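Local coordinates for protein MAR1 Ribonuclease (Caenorhabditis elegans, PDB 2B34) that probably acts as a hydrolase of the isochorismatase family, perhaps a ribonuclease, at residues I10-S15 and L166-G171; N29-P34 and R139-R144; I52-T57 and E77-F82. One frame throughout, in Å; residues are numbered along the deposited sequence.

Contact 1 (I10-S15 and L166-G171); sequences INPTNS and LGLVGG
This is a mainly apolar packing contact between the loop that leads into the first strand, 15-20, and the C-terminal end of helix 161-169. L168 carries it. Its side chain leans into the loop, with CG 3.9 Å from CD1 of I10 and CD2 3.7 Å from the backbone C of N11. The two side chains of I10 and L168 cross obliquely. I10 holds CG1 between its backbone N and carbonyl carbon (chi1 49°), and this puts CD1 beside the leucine. P12 touches the backbone of the same residue: its CD lies 3.4 Å from O of L168.

The loop keeps its own shape through two asparagines. The OD1 of N11 accepts from T13 N at 2.9 Å, which makes an Asx turn. The same oxygen takes the hydroxyl of T13, OG1 at 2.7 Å, from well above the carbonyl plane. N14 ties the loop back to its start. Its OD1 receives N11 N at 2.9 Å in an almost straight bond, 178° at the hydrogen, while its ND2 bonds O of R9.

G170, the first residue to leave the helix, has a positive phi. Backbone bonds from G170 reach the second subunit. L168 also packs on I52 and on I105 of strand 103-109. The chemistry is thus divided: polar bonds fix the fold of the loop, and the loop meets the helix by van der Waals contact, part of it against the backbone O of L168.

Contact 2 (N29-P34 and R139-R144); sequences NIKYFP and RSHTDR
K31 lays its aliphatic chain over one face of the H141 ring. Its CG sits 3.9 Å from the ring centroid and 25° off the ring normal, a CH-pi contact. The chain bends at chi2 (-64°), which lets CD and CE follow the ring. The same CG is 3.3 Å from the backbone O of R139.

Y32 meets H141 rim to rim. The centroids are 5.9 Å apart, and neither ring covers the other. CD2 of Y32 also lies 3.7 Å from NH1 of R144, whose extended chain runs back to bond O of V136 through NE. NH2 of R144 bonds O of V133 and OG1 of T191. These bonds fix the guanidinium beside the tyrosine.

At the other end CB and CG of R139 lie against O of N29, CB at 3.1 Å, and its CA makes a CA-H...O contact with that oxygen. Its guanidinium points to the third subunit, with a salt bridge to E162 and bonds to O of I184 and O of L185 there.

A type II beta turn from I30 to F33 leads into helix 33-49, with Y32 at its N-cap position. S140 caps helix 141-154, its OG accepting a weak bond from D143 N at 3.4 Å. Both segments follow the C-terminal ends of parallel strands, 15-20 and 128-137, and lead into helices, as in the alpha/beta fold of the isochorismatase family.

Contact 3 (I52-T57 and E77-F82); sequences IPTIVT and ENTPIF
Backbone hydrogen bonds join strand 54-59 to its neighbour 81-84. V56 supplies both. Its N donates to O of P80 at 3.1 Å, and its O accepts from N of F82 at 2.9 Å, in the carbonyl plane. V56 therefore brackets I81, the pattern of a parallel bridge. T57 and F82 form the next one. Two CA-H...O contacts add to the ladder: CA of I81 lies 3.2 Å from O of V56, and CA of T57 approaches O of F82.

Apolar contacts flank the ladder on both faces of the sheet. On the V56 and I81 face, CB of V56 is 3.8 Å from CG1 of I81. CG2 of V56 also meets CG2 of T79 at 3.8 Å, the two side chains crossing at about a right angle. The chi1 of T79, -64°, sets OG1 beside its backbone N and CG2 anti to that N, where it meets V56. On the F82 side, I55 reaches out with CD1 to CG of P80, 3.9 Å, and with CG2 to the F82 ring.

Water extends the pairing where the strands have not yet met. It accepts from T54 N at 3.0 Å and donates to OG1 of T79, which also bonds O of A76. OG1 of T57 bonds OD1 of D21, just past strand 15-20. The outermost strand of the sheet within this chain is thus held here by two backbone bonds and, at its start, by a water, with apolar side chains packed on both faces.

Contacts 1 and 3 are partly buried and touch each other: P12 CA packs on CG1 of I52 at 3.6 Å, and O of S15 on CD of P53. Contact 2 is a surface contact across the chain's centre from both, its centre about 29 Å from that of contact 1 and about 24 Å from that of contact 3. Contact 3 lies within the sheet and uses backbone hydrogen bonds. Contact 1 joins a loop to a helix end. Contact 2 joins the N-terminal ends of two helices and the loops before them. Both rest on van der Waals contact of side chains with side chains and backbone. Charge gathers at contact 2, where R139 and D143 bind the third subunit.

Contact 1 (I10-S15 and L166-G171)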
loop_
_atom_site.group_PDB
_atom_site.type_symbol
_atom_site.label_atom_id
_atom_site.label_comp_id
_atom_site.label_asym_id
_atom_site.label_seq_id
_atom_site.Cartn_x
_atom_site.Cartn_y
_atom_site.Cartn_z
ATOM N N ILE A 10 2.564 -16.777 -15.034
ATOM C CA ILE A 10 2.109 -16.676 -16.415
ATOM C C ILE A 10 3.124 -17.235 -17.402
ATOM O O ILE A 10 4.329 -16.994 -17.291
ATOM C CB ILE A 10 1.781 -15.215 -16.829
ATOM C CG1 ILE A 10 2.915 -14.255 -16.437
ATOM C CG2 ILE A 10 0.452 -14.782 -16.249
ATOM C CD1 ILE A 10 2.897 -12.922 -17.189
ATOM N N ASN A 11 2.611 -17.998 -18.360
ATOM C CA ASN A 11 3.353 -18.358 -19.558
ATOM C C ASN A 11 2.379 -18.324 -20.743
ATOM O O ASN A 11 1.168 -18.212 -20.528
ATOM C CB ASN A 11 4.072 -19.714 -19.394
ATOM C CG ASN A 11 3.120 -20.875 -19.149
ATOM O OD1 ASN A 11 2.094 -21.015 -19.816
ATOM N ND2 ASN A 11 3.475 -21.731 -18.202
ATOM N N PRO A 12 2.893 -18.380 -21.987
ATOM C CA PRO A 12 2.016 -18.320 -23.166
ATOM C C PRO A 12 0.932 -19.400 -23.248
ATOM O O PRO A 12 -0.048 -19.218 -23.975
ATOM C CB PRO A 12 2.996 -18.461 -24.339
ATOM C CG PRO A 12 4.304 -17.966 -23.789
ATOM C CD PRO A 12 4.315 -18.456 -22.376
ATOM N N THR A 13 1.096 -20.501 -22.514
ATOM C CA THR A 13 0.154 -21.625 -22.604
ATOM C C THR A 13 -0.964 -21.624 -21.553
ATOM O O THR A 13 -1.934 -22.374 -21.684
ATOM C CB THR A 13 0.873 -23.002 -22.600
ATOM O OG1 THR A 13 1.614 -23.162 -21.387
ATOM C CG2 THR A 13 1.814 -23.130 -23.795
ATOM N N ASN A 14 -0.841 -20.785 -20.522
ATOM C CA ASN A 14 -1.863 -20.723 -19.469
ATOM C C ASN A 14 -2.572 -19.366 -19.344
ATOM O O ASN A 14 -3.308 -19.131 -18.380
ATOM C CB ASN A 14 -1.270 -21.161 -18.115
ATOM C CG ASN A 14 -0.278 -20.151 -17.541
ATOM O OD1 ASN A 14 -0.090 -19.057 -18.080
ATOM N ND2 ASN A 14 0.350 -20.515 -16.422
ATOM N N SER A 15 -2.355 -18.493 -20.327
ATOM C CA SER A 15 -2.773 -17.093 -20.250
ATOM C C SER A 15 -3.662 -16.626 -21.402
ATOM O O SER A 15 -3.619 -17.170 -22.505
ATOM C CB SER A 15 -1.542 -16.181 -20.165
ATOM O OG SER A 15 -0.784 -16.443 -18.994
ATOM N N LEU A 166 8.354 -9.836 -20.609
ATOM C CA LEU A 166 9.564 -10.565 -20.249
ATOM C C LEU A 166 9.284 -11.710 -19.285
ATOM O O LEU A 166 10.004 -12.708 -19.283
ATOM C CB LEU A 166 10.608 -9.610 -19.666
ATOM C CG LEU A 166 11.282 -8.669 -20.669
ATOM C CD1 LEU A 166 12.137 -7.651 -19.958
ATOM C CD2 LEU A 166 12.119 -9.456 -21.684
ATOM N N GLY A 167 8.247 -11.555 -18.463
ATOM C CA GLY A 167 7.792 -12.618 -17.570
ATOM C C GLY A 167 7.235 -13.808 -18.334
ATOM O O GLY A 167 7.410 -14.954 -17.923
ATOM N N LEU A 168 6.570 -13.533 -19.454
ATOM C CA LEU A 168 6.016 -14.586 -20.307
ATOM C C LEU A 168 7.091 -15.471 -20.947
ATOM O O LEU A 168 6.881 -16.675 -21.107
ATOM C CB LEU A 168 5.096 -13.996 -21.386
ATOM C CG LEU A 168 3.711 -13.505 -20.941
ATOM C CD1 LEU A 168 3.145 -12.482 -21.933
ATOM C CD2 LEU A 168 2.735 -14.671 -20.734
ATOM N N VAL A 169 8.237 -14.884 -21.302
ATOM C CA VAL A 169 9.301 -15.641 -21.987
ATOM C C VAL A 169 10.305 -16.333 -21.047
ATOM O O VAL A 169 10.927 -17.327 -21.420
ATOM C CB VAL A 169 10.034 -14.809 -23.087
ATOM C CG1 VAL A 169 9.097 -14.527 -24.257
ATOM C CG2 VAL A 169 10.619 -13.510 -22.522
ATOM N N GLY A 170 10.474 -15.787 -19.843
ATOM C CA GLY A 170 11.263 -16.443 -18.797
ATOM C C GLY A 170 12.771 -16.301 -18.906
ATOM O O GLY A 170 13.478 -16.428 -17.905
ATOM N N GLY A 171 13.261 -16.037 -20.116
ATOM C CA GLY A 171 14.695 -15.900 -20.362
ATOM C C GLY A 171 15.026 -15.405 -21.760
ATOM O O GLY A 171 14.146 -15.290 -22.612
#

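Contact 2 (N29-P34 and R139-R144)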
loop_
_atom_site.group_PDB
_atom_site.type_symbol
_atom_site.label_atom_id
_atom_site.label_comp_id
_atom_site.label_asym_id
_atom_site.label_seq_id
_atom_site.Cartn_x
_atom_site.Cartn_y
_atom_site.Cartn_z
ATOM N N ASN A 29 -11.469 11.629 -23.155
ATOM C CA ASN A 29 -11.987 11.561 -21.787
ATOM C C ASN A 29 -11.241 10.584 -20.889
ATOM O O ASN A 29 -11.785 10.149 -19.884
ATOM C CB ASN A 29 -13.477 11.178 -21.781
ATOM C CG ASN A 29 -14.285 11.934 -22.810
ATOM O OD1 ASN A 29 -14.309 11.570 -23.992
ATOM N ND2 ASN A 29 -14.966 12.981 -22.368
ATOM N N ILE A 30 -10.024 10.207 -21.259
ATOM C CA ILE A 30 -9.247 9.250 -20.464
ATOM C C ILE A 30 -7.849 9.808 -20.232
ATOM O O ILE A 30 -7.166 10.185 -21.184
ATOM C CB ILE A 30 -9.145 7.846 -21.163
ATOM C CG1 ILE A 30 -10.530 7.188 -21.359
ATOM C CG2 ILE A 30 -8.183 6.917 -20.417
ATOM C CD1 ILE A 30 -11.221 6.672 -20.080
ATOM N N LYS A 31 -7.426 9.869 -18.971
ATOM C CA LYS A 31 -6.061 10.297 -18.642
ATOM C C LYS A 31 -5.058 9.366 -19.308
ATOM O O LYS A 31 -5.192 8.143 -19.218
ATOM C CB LYS A 31 -5.836 10.327 -17.124
ATOM C CG LYS A 31 -6.714 11.325 -16.373
ATOM C CD LYS A 31 -6.416 12.766 -16.781
ATOM C CE LYS A 31 -7.323 13.748 -16.037
ATOM N NZ LYS A 31 -6.762 15.130 -16.062
ATOM N N TYR A 32 -4.076 9.956 -19.991
ATOM C CA TYR A 32 -3.032 9.222 -20.715
ATOM C C TYR A 32 -3.577 8.242 -21.760
ATOM O O TYR A 32 -3.060 7.131 -21.909
ATOM C CB TYR A 32 -2.084 8.492 -19.748
ATOM C CG TYR A 32 -1.535 9.351 -18.632
ATOM C CD1 TYR A 32 -0.410 10.155 -18.830
ATOM C CD2 TYR A 32 -2.137 9.355 -17.375
ATOM C CE1 TYR A 32 0.101 10.945 -17.796
ATOM C CE2 TYR A 32 -1.637 10.138 -16.340
ATOM C CZ TYR A 32 -0.521 10.929 -16.556
ATOM O OH TYR A 32 -0.030 11.700 -15.526
ATOM N N PHE A 33 -4.614 8.651 -22.489
ATOM C CA PHE A 33 -5.194 7.782 -23.514
ATOM C C PHE A 33 -4.162 7.356 -24.581
ATOM O O PHE A 33 -4.011 6.161 -24.844
ATOM C CB PHE A 33 -6.445 8.411 -24.146
ATOM C CG PHE A 33 -7.219 7.465 -25.023
ATOM C CD1 PHE A 33 -8.087 6.528 -24.465
ATOM C CD2 PHE A 33 -7.074 7.501 -26.408
ATOM C CE1 PHE A 33 -8.809 5.645 -25.274
ATOM C CE2 PHE A 33 -7.788 6.620 -27.224
ATOM C CZ PHE A 33 -8.660 5.693 -26.655
ATOM N N PRO A 34 -3.440 8.324 -25.184
ATOM C CA PRO A 34 -2.434 7.947 -26.182
ATOM C C PRO A 34 -1.361 6.975 -25.675
ATOM O O PRO A 34 -0.964 6.062 -26.407
ATOM C CB PRO A 34 -1.819 9.293 -26.573
ATOM C CG PRO A 34 -2.916 10.287 -26.317
ATOM C CD PRO A 34 -3.517 9.792 -25.034
ATOM N N ARG A 139 -11.003 8.369 -16.511
ATOM C CA ARG A 139 -11.204 9.801 -16.751
ATOM C C ARG A 139 -10.570 10.636 -15.633
ATOM O O ARG A 139 -9.966 11.676 -15.887
ATOM C CB ARG A 139 -12.699 10.120 -16.902
ATOM C CG ARG A 139 -13.022 11.602 -17.086
ATOM C CD ARG A 139 -14.492 11.849 -17.452
ATOM N NE ARG A 139 -15.414 11.328 -16.441
ATOM C CZ ARG A 139 -16.607 11.848 -16.162
ATOM N NH1 ARG A 139 -17.042 12.925 -16.811
ATOM N NH2 ARG A 139 -17.364 11.293 -15.221
ATOM N N SER A 140 -10.705 10.158 -14.399
ATOM C CA SER A 140 -10.134 10.813 -13.224
ATOM C C SER A 140 -8.926 10.052 -12.678
ATOM O O SER A 140 -8.953 8.822 -12.593
ATOM C CB SER A 140 -11.198 10.920 -12.132
ATOM O OG SER A 140 -10.600 11.125 -10.868
ATOM N N HIS A 141 -7.884 10.793 -12.298
ATOM C CA HIS A 141 -6.697 10.227 -11.641
ATOM C C HIS A 141 -7.029 9.485 -10.342
ATOM O O HIS A 141 -6.457 8.429 -10.065
ATOM C CB HIS A 141 -5.672 11.323 -11.324
ATOM C CG HIS A 141 -5.012 11.917 -12.530
ATOM N ND1 HIS A 141 -5.008 13.272 -12.782
ATOM C CD2 HIS A 141 -4.327 11.344 -13.549
ATOM C CE1 HIS A 141 -4.347 13.508 -13.900
ATOM N NE2 HIS A 141 -3.925 12.355 -14.387
ATOM N N THR A 142 -7.934 10.058 -9.548
ATOM C CA THR A 142 -8.335 9.479 -8.264
ATOM C C THR A 142 -9.028 8.133 -8.467
ATOM O O THR A 142 -8.745 7.168 -7.745
ATOM C CB THR A 142 -9.229 10.459 -7.459
ATOM O OG1 THR A 142 -8.512 11.681 -7.250
ATOM C CG2 THR A 142 -9.614 9.879 -6.098
ATOM N N ASP A 143 -9.921 8.076 -9.453
ATOM C CA ASP A 143 -10.617 6.838 -9.820
ATOM C C ASP A 143 -9.640 5.721 -10.197
ATOM O O ASP A 143 -9.775 4.593 -9.725
ATOM C CB ASP A 143 -11.607 7.097 -10.966
ATOM C CG ASP A 143 -12.918 7.702 -10.483
ATOM O OD1 ASP A 143 -13.241 7.560 -9.284
ATOM O OD2 ASP A 143 -13.631 8.319 -11.302
ATOM N N ARG A 144 -8.665 6.057 -11.041
ATOM C CA ARG A 144 -7.618 5.131 -11.486
ATOM C C ARG A 144 -6.748 4.660 -10.315
ATOM O O ARG A 144 -6.480 3.461 -10.173
ATOM C CB ARG A 144 -6.738 5.812 -12.542
ATOM C CG ARG A 144 -5.698 4.902 -13.207
ATOM C CD ARG A 144 -4.691 5.711 -14.017
ATOM N NE ARG A 144 -3.706 4.854 -14.681
ATOM C CZ ARG A 144 -2.538 5.271 -15.160
ATOM N NH1 ARG A 144 -2.173 6.544 -15.039
ATOM N NH2 ARG A 144 -1.717 4.406 -15.746
#

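Contact 3 (I52-T57 and E77-F82)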
loop_
_atom_site.group_PDB
_atom_site.type_symbol
_atom_site.label_atom_id
_atom_site.label_comp_id
_atom_site.label_asym_id
_atom_site.label_seq_id
_atom_site.Cartn_x
_atom_site.Cartn_y
_atom_site.Cartn_z
ATOM N N ILE A 52 -0.813 -16.241 -27.694
ATOM C CA ILE A 52 -1.676 -16.137 -26.522
ATOM C C ILE A 52 -3.066 -15.681 -26.966
ATOM O O ILE A 52 -3.189 -14.663 -27.652
ATOM C CB ILE A 52 -1.083 -15.159 -25.475
ATOM C CG1 ILE A 52 0.181 -15.757 -24.853
ATOM C CG2 ILE A 52 -2.112 -14.790 -24.396
ATOM C CD1 ILE A 52 1.051 -14.747 -24.126
ATOM N N PRO A 53 -4.115 -16.436 -26.579
ATOM C CA PRO A 53 -5.491 -16.093 -26.927
ATOM C C PRO A 53 -5.829 -14.673 -26.489
ATOM O O PRO A 53 -5.557 -14.292 -25.346
ATOM C CB PRO A 53 -6.316 -17.107 -26.129
ATOM C CG PRO A 53 -5.406 -18.249 -25.926
ATOM C CD PRO A 53 -4.047 -17.668 -25.774
ATOM N N THR A 54 -6.386 -13.893 -27.411
ATOM C CA THR A 54 -6.779 -12.513 -27.141
ATOM C C THR A 54 -8.292 -12.376 -27.269
ATOM O O THR A 54 -8.897 -12.934 -28.187
ATOM C CB THR A 54 -6.069 -11.524 -28.098
ATOM O OG1 THR A 54 -4.649 -11.700 -28.001
ATOM C CG2 THR A 54 -6.412 -10.076 -27.752
ATOM N N ILE A 55 -8.884 -11.637 -26.331
ATOM C CA ILE A 55 -10.311 -11.325 -26.326
ATOM C C ILE A 55 -10.480 -9.808 -26.232
ATOM O O ILE A 55 -9.849 -9.156 -25.404
ATOM C CB ILE A 55 -11.047 -12.005 -25.124
ATOM C CG1 ILE A 55 -10.870 -13.535 -25.136
ATOM C CG2 ILE A 55 -12.531 -11.593 -25.074
ATOM C CD1 ILE A 55 -11.755 -14.293 -26.143
ATOM N N VAL A 56 -11.336 -9.254 -27.086
ATOM C CA VAL A 56 -11.619 -7.822 -27.091
ATOM C C VAL A 56 -13.111 -7.598 -26.842
ATOM O O VAL A 56 -13.952 -8.255 -27.457
ATOM C CB VAL A 56 -11.211 -7.155 -28.437
ATOM C CG1 VAL A 56 -11.391 -5.636 -28.382
ATOM C CG2 VAL A 56 -9.773 -7.498 -28.808
ATOM N N THR A 57 -13.431 -6.683 -25.930
ATOM C CA THR A 57 -14.815 -6.237 -25.756
ATOM C C THR A 57 -14.976 -4.776 -26.147
ATOM O O THR A 57 -14.040 -3.978 -26.019
ATOM C CB THR A 57 -15.346 -6.421 -24.308
ATOM O OG1 THR A 57 -14.537 -5.671 -23.387
ATOM C CG2 THR A 57 -15.376 -7.901 -23.913
ATOM N N GLU A 77 -4.777 -13.228 -35.582
ATOM C CA GLU A 77 -5.652 -13.495 -36.731
ATOM C C GLU A 77 -7.132 -13.825 -36.471
ATOM O O GLU A 77 -8.010 -13.328 -37.189
ATOM C CB GLU A 77 -5.025 -14.564 -37.630
ATOM C CG GLU A 77 -5.674 -14.663 -38.998
ATOM C CD GLU A 77 -4.718 -15.154 -40.060
ATOM O OE1 GLU A 77 -3.987 -16.135 -39.807
ATOM O OE2 GLU A 77 -4.701 -14.546 -41.151
ATOM N N ASN A 78 -7.416 -14.660 -35.477
ATOM C CA ASN A 78 -8.798 -15.086 -35.227
ATOM C C ASN A 78 -9.376 -14.527 -33.919
ATOM O O ASN A 78 -10.095 -15.225 -33.200
ATOM C CB ASN A 78 -8.895 -16.621 -35.241
ATOM C CG ASN A 78 -8.578 -17.222 -36.608
ATOM O OD1 ASN A 78 -9.261 -16.944 -37.598
ATOM N ND2 ASN A 78 -7.547 -18.066 -36.661
ATOM N N THR A 79 -9.061 -13.265 -33.629
ATOM C CA THR A 79 -9.429 -12.633 -32.362
ATOM C C THR A 79 -10.904 -12.231 -32.305
ATOM O O THR A 79 -11.364 -11.428 -33.122
ATOM C CB THR A 79 -8.521 -11.415 -32.051
ATOM O OG1 THR A 79 -7.173 -11.861 -31.877
ATOM C CG2 THR A 79 -8.969 -10.689 -30.782
ATOM N N PRO A 80 -11.650 -12.793 -31.332
ATOM C CA PRO A 80 -13.042 -12.410 -31.113
ATOM C C PRO A 80 -13.163 -10.982 -30.582
ATOM O O PRO A 80 -12.335 -10.542 -29.780
ATOM C CB PRO A 80 -13.521 -13.399 -30.040
ATOM C CG PRO A 80 -12.505 -14.479 -30.002
ATOM C CD PRO A 80 -11.220 -13.827 -30.375
ATOM N N ILE A 81 -14.184 -10.273 -31.051
ATOM C CA ILE A 81 -14.535 -8.958 -30.532
ATOM C C ILE A 81 -16.020 -8.972 -30.208
ATOM O O ILE A 81 -16.856 -9.085 -31.107
ATOM C CB ILE A 81 -14.232 -7.819 -31.542
ATOM C CG1 ILE A 81 -12.729 -7.734 -31.837
ATOM C CG2 ILE A 81 -14.774 -6.479 -31.016
ATOM C CD1 ILE A 81 -12.372 -6.906 -33.075
ATOM N N PHE A 82 -16.338 -8.855 -28.921
ATOM C CA PHE A 82 -17.723 -8.920 -28.455
ATOM C C PHE A 82 -18.231 -7.562 -27.983
ATOM O O PHE A 82 -17.503 -6.808 -27.333
ATOM C CB PHE A 82 -17.869 -9.942 -27.324
ATOM C CG PHE A 82 -17.394 -11.329 -27.677
ATOM C CD1 PHE A 82 -17.959 -12.028 -28.744
ATOM C CD2 PHE A 82 -16.394 -11.945 -26.928
ATOM C CE1 PHE A 82 -17.521 -13.315 -29.067
ATOM C CE2 PHE A 82 -15.950 -13.227 -27.239
ATOM C CZ PHE A 82 -16.514 -13.915 -28.312
HETATM O O HOH W 1 -6.499 -14.061 -30.383
#